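Local structure of succinylglutamate desuccinylase/aspartoacylase (Ruegeria sp. TM1040, 3NA6) at residues V67-Q70 / E71-A74; E79-T82 / G83-I87. The protein probably catalyses the hydrolytic removal of an acyl group from an N-acylated amino acid, as a putative zinc-dependent succinylglutamate desuccinylase/aspartoacylase. All coordinates share one frame; numbering follows the deposited sequence.

Contact 1 (V67-Q70 / E71-A74); sequences VALQ and ELAA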
loop_
_atom_site.group_PDB
_atom_site.type_symbol
_atom_site.label_atom_id
_atom_site.label_comp_id
_atom_site.label_asym_id
_atom_site.label_seq_id
_atom_site.Cartn_x
_atom_site.Cartn_y
_atom_site.Cartn_z
ATOM N N VAL A 67 -6.822 -14.878 -25.862
ATOM C CA VAL A 67 -6.235 -16.116 -26.393
ATOM C C VAL A 67 -6.556 -16.257 -27.885
ATOM O O VAL A 67 -5.664 -16.520 -28.705
ATOM C CB VAL A 67 -6.713 -17.345 -25.592
ATOM C CG1 VAL A 67 -6.289 -18.649 -26.292
ATOM C CG2 VAL A 67 -6.168 -17.282 -24.161
ATOM N N ALA A 68 -7.836 -16.113 -28.241
ATOM C CA ALA A 68 -8.269 -16.266 -29.635
ATOM C C ALA A 68 -7.599 -15.256 -30.563
ATOM O O ALA A 68 -7.208 -15.591 -31.706
ATOM C CB ALA A 68 -9.816 -16.159 -29.740
ATOM N N LEU A 69 -7.414 -14.033 -30.055
ATOM C CA LEU A 69 -6.849 -12.934 -30.857
ATOM C C LEU A 69 -5.343 -13.035 -30.962
ATOM O O LEU A 69 -4.783 -12.741 -32.042
ATOM C CB LEU A 69 -7.296 -11.549 -30.344
ATOM C CG LEU A 69 -8.811 -11.295 -30.492
ATOM C CD1 LEU A 69 -9.309 -10.024 -29.755
ATOM C CD2 LEU A 69 -9.155 -11.186 -32.001
ATOM N N GLN A 70 -4.668 -13.478 -29.895
ATOM C CA GLN A 70 -3.228 -13.680 -30.029
ATOM C C GLN A 70 -2.971 -14.764 -31.077
ATOM O O GLN A 70 -2.086 -14.609 -31.907
ATOM C CB GLN A 70 -2.534 -14.068 -28.722
ATOM C CG GLN A 70 -2.263 -12.926 -27.782
ATOM C CD GLN A 70 -1.085 -12.038 -28.258
ATOM O OE1 GLN A 70 -1.027 -11.601 -29.416
ATOM N NE2 GLN A 70 -0.179 -11.761 -27.368
ATOM N N GLU A 71 -3.750 -15.844 -31.051
ATOM C CA GLU A 71 -3.545 -16.924 -32.032
ATOM C C GLU A 71 -3.854 -16.428 -33.447
ATOM O O GLU A 71 -3.100 -16.670 -34.380
ATOM C CB GLU A 71 -4.404 -18.126 -31.708
ATOM C CG GLU A 71 -4.126 -19.311 -32.603
ATOM C CD GLU A 71 -5.092 -20.433 -32.384
ATOM O OE1 GLU A 71 -4.922 -21.207 -31.420
ATOM O OE2 GLU A 71 -6.021 -20.548 -33.188
ATOM N N LEU A 72 -4.948 -15.700 -33.592
ATOM C CA LEU A 72 -5.289 -15.109 -34.883
ATOM C C LEU A 72 -4.145 -14.240 -35.418
ATOM O O LEU A 72 -3.756 -14.374 -36.572
ATOM C CB LEU A 72 -6.587 -14.278 -34.800
ATOM C CG LEU A 72 -7.172 -13.904 -36.180
ATOM C CD1 LEU A 72 -7.830 -15.124 -36.853
ATOM C CD2 LEU A 72 -8.140 -12.767 -36.054
ATOM N N ALA A 73 -3.577 -13.402 -34.568
ATOM C CA ALA A 73 -2.551 -12.449 -35.034
ATOM C C ALA A 73 -1.263 -13.188 -35.424
ATOM O O ALA A 73 -0.539 -12.763 -36.331
ATOM C CB ALA A 73 -2.248 -11.406 -33.973
ATOM N N ALA A 74 -1.001 -14.292 -34.746
ATOM C CA ALA A 74 0.257 -15.022 -34.924
ATOM C C ALA A 74 0.193 -16.059 -36.032
ATOM O O ALA A 74 1.216 -16.496 -36.491
ATOM C CB ALA A 74 0.648 -15.709 -33.611
#

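Contact 2 (E79-T82 / G83-I87); sequences EDVT and GRLII. With CA (calcium ion), chain C.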
loop_
_atom_site.group_PDB
_atom_site.type_symbol
_atom_site.label_atom_id
_atom_site.label_comp_id
_atom_site.label_asym_id
_atom_site.label_seq_id
_atom_site.Cartn_x
_atom_site.Cartn_y
_atom_site.Cartn_z
ATOM N N GLU A 79 -2.250 -13.902 -47.314
ATOM C CA GLU A 79 -2.891 -14.584 -48.430
ATOM C C GLU A 79 -4.236 -15.253 -48.081
ATOM O O GLU A 79 -4.963 -15.642 -48.976
ATOM C CB GLU A 79 -1.917 -15.632 -49.006
ATOM C CG GLU A 79 -1.048 -16.325 -47.942
ATOM C CD GLU A 79 0.344 -15.712 -47.746
ATOM O OE1 GLU A 79 0.466 -14.592 -47.194
ATOM O OE2 GLU A 79 1.331 -16.399 -48.111
ATOM N N ASP A 80 -4.537 -15.415 -46.796
ATOM C CA ASP A 80 -5.797 -16.027 -46.332
ATOM C C ASP A 80 -6.904 -14.983 -46.186
ATOM O O ASP A 80 -8.054 -15.354 -45.959
ATOM C CB ASP A 80 -5.659 -16.643 -44.917
ATOM C CG ASP A 80 -4.532 -17.690 -44.776
ATOM O OD1 ASP A 80 -4.255 -18.413 -45.770
ATOM O OD2 ASP A 80 -3.986 -17.814 -43.616
ATOM N N VAL A 81 -6.535 -13.698 -46.245
ATOM C CA VAL A 81 -7.387 -12.563 -45.929
ATOM C C VAL A 81 -7.851 -11.853 -47.204
ATOM O O VAL A 81 -7.055 -11.661 -48.132
ATOM C CB VAL A 81 -6.602 -11.567 -45.027
ATOM C CG1 VAL A 81 -7.331 -10.236 -44.882
ATOM C CG2 VAL A 81 -6.378 -12.182 -43.665
ATOM N N THR A 82 -9.137 -11.494 -47.244
ATOM C CA THR A 82 -9.707 -10.594 -48.269
ATOM C C THR A 82 -10.395 -9.441 -47.542
ATOM O O THR A 82 -11.552 -9.543 -47.131
ATOM C CB THR A 82 -10.696 -11.328 -49.178
ATOM O OG1 THR A 82 -11.694 -11.970 -48.373
ATOM C CG2 THR A 82 -9.952 -12.394 -50.054
ATOM N N GLY A 83 -9.652 -8.354 -47.348
ATOM C CA GLY A 83 -10.078 -7.277 -46.470
ATOM C C GLY A 83 -8.940 -6.957 -45.510
ATOM O O GLY A 83 -7.766 -7.030 -45.878
ATOM N N ARG A 84 -9.315 -6.615 -44.288
ATOM C CA ARG A 84 -8.371 -6.195 -43.271
ATOM C C ARG A 84 -8.804 -6.638 -41.905
ATOM O O ARG A 84 -9.965 -6.458 -41.512
ATOM C CB ARG A 84 -8.222 -4.692 -43.279
ATOM C CG ARG A 84 -7.232 -4.171 -42.209
ATOM C CD ARG A 84 -6.822 -2.739 -42.448
ATOM N NE ARG A 84 -7.980 -1.856 -42.620
ATOM C CZ ARG A 84 -7.921 -0.525 -42.612
ATOM N NH1 ARG A 84 -6.776 0.120 -42.412
ATOM N NH2 ARG A 84 -9.035 0.166 -42.790
ATOM N N LEU A 85 -7.852 -7.196 -41.164
ATOM C CA LEU A 85 -8.022 -7.444 -39.734
ATOM C C LEU A 85 -7.195 -6.432 -38.926
ATOM O O LEU A 85 -6.017 -6.328 -39.134
ATOM C CB LEU A 85 -7.579 -8.880 -39.408
ATOM C CG LEU A 85 -8.290 -10.015 -40.147
ATOM C CD1 LEU A 85 -7.559 -11.344 -39.895
ATOM C CD2 LEU A 85 -9.765 -10.112 -39.734
ATOM N N ILE A 86 -7.808 -5.667 -38.022
ATOM C CA ILE A 86 -7.045 -4.857 -37.050
ATOM C C ILE A 86 -7.267 -5.547 -35.696
ATOM O O ILE A 86 -8.403 -5.533 -35.160
ATOM C CB ILE A 86 -7.512 -3.415 -36.990
ATOM C CG1 ILE A 86 -7.352 -2.763 -38.362
ATOM C CG2 ILE A 86 -6.706 -2.622 -35.959
ATOM C CD1 ILE A 86 -8.024 -1.388 -38.508
ATOM N N ILE A 87 -6.206 -6.186 -35.184
ATOM C CA ILE A 87 -6.278 -7.085 -34.040
ATOM C C ILE A 87 -5.578 -6.442 -32.824
ATOM O O ILE A 87 -4.385 -6.168 -32.866
ATOM C CB ILE A 87 -5.566 -8.413 -34.338
ATOM C CG1 ILE A 87 -6.046 -8.990 -35.680
ATOM C CG2 ILE A 87 -5.768 -9.385 -33.145
ATOM C CD1 ILE A 87 -5.354 -10.306 -36.128
HETATM CA CA CA C . -14.101 -12.181 -49.294
HETATM O O HOH W 1 -13.990 -9.565 -49.209
HETATM O O HOH W 2 -14.828 -14.550 -49.094
HETATM O O HOH W 3 -16.556 -11.647 -49.706
HETATM O O HOH W 4 -13.296 -12.098 -51.687
#

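Contact 1 (V67-Q70 / E71-A74)
L72 has CG anti to its backbone N (chi1 -167°). L69 one turn earlier has CG beside the backbone N (chi1 -65°). With these torsions the two leucines run down the same flank of helix 64-75, and their CD2 methyls come within 4.5 Å of each other, a loose approach. The helix is the crossover of the beta-alpha-beta unit made with strands 51-55 and 83-88. Both leucines rest on L54 and I87 of those strands, and on L229 of helix 219-235. The CB of L72 also lies close over the turn before it, 3.4 Å from A68 O.

The polar side chains leave the helix by different routes. The E71 chain is extended past CG. Its OE1 forms salt bridges with K226 and with R286 of the second subunit. The Q70 chain folds at chi2, and its NE2 donates to Y90 OH and to R292 O of the second subunit. Each of the two is thus bonded both within its own chain and across the subunit interface.

Regular i to i+4 bonds join the two halves. L72 N reaches A68 O at 2.9 Å. E71 N bonds to V67 O and A73 N to L69 O in the same way. The last bond, A74 N to Q70 O, is 3.1 Å long and more bent, with 139° at the hydrogen.

Contact 2 (E79-T82 / G83-I87)
In the loop that returns a beta-alpha-beta crossover to its sheet, V81 packs on G83 and L85 at the start of strand 83-88. V81 points toward the strand, with CG1 anti to the backbone N (chi1 169°). This puts CG1 3.4 Å from G83 O. Its CG2 meets L85 CD1 at 4.0 Å, the two side chains crossing at a slant. This apolar pair is buried. I44 of strand 36-46 touches V81, and L54, L72 and I238 touch L85.

G83 has a positive phi (130°). With this backbone shape a beta carbon would be jammed against T82 O, so the position suits a residue without one. The backbone of G83 is hydrogen-bonded to N46.

The T82 side chain reaches a calcium ion. Its OG1 stands between the backbone N and the carbonyl carbon (chi1 54°) and binds the calcium at 2.6 Å. G237 O is the other protein ligand. Four waters complete six ligands. Water 1 binds the calcium at 2.6 Å and donates to T82 O at 3.2 Å, so T82 is tied to the ion both directly and through water.

R84 points away from the loop. Its NH1 donates to L13 O and its NE to T51 OG1. I86 CD1 lies 4.1 Å above one face of the guanidinium plane, toward the rim.

Strand 83-88 enters the mixed sheet between 51-55, parallel to it, and 36-46, antiparallel. It closes the strand-helix-strand crossover of this alpha/beta catalytic domain.

Contacts 1 and 2 are successive steps of one beta-alpha-beta unit: the helix, then the loop and the strand that follows it. They meet directly. L72 CD2 lies 3.7 Å from I87 CD1 and 4.1 Å from L85 CD1, which seats the helix on the strand. Both contacts are largely buried, but the centre of contact 1 is nearer the chain centre (about 15 Å) than that of contact 2 (about 21 Å), whose loop end is more open. In contact 1 the polar margin faces a second subunit. In contact 2 no other protein chain takes part, and the margin is a largely hydrated calcium site. Backbone hydrogen bonds unite the halves of contact 1; van der Waals contacts of V81 join those of contact 2.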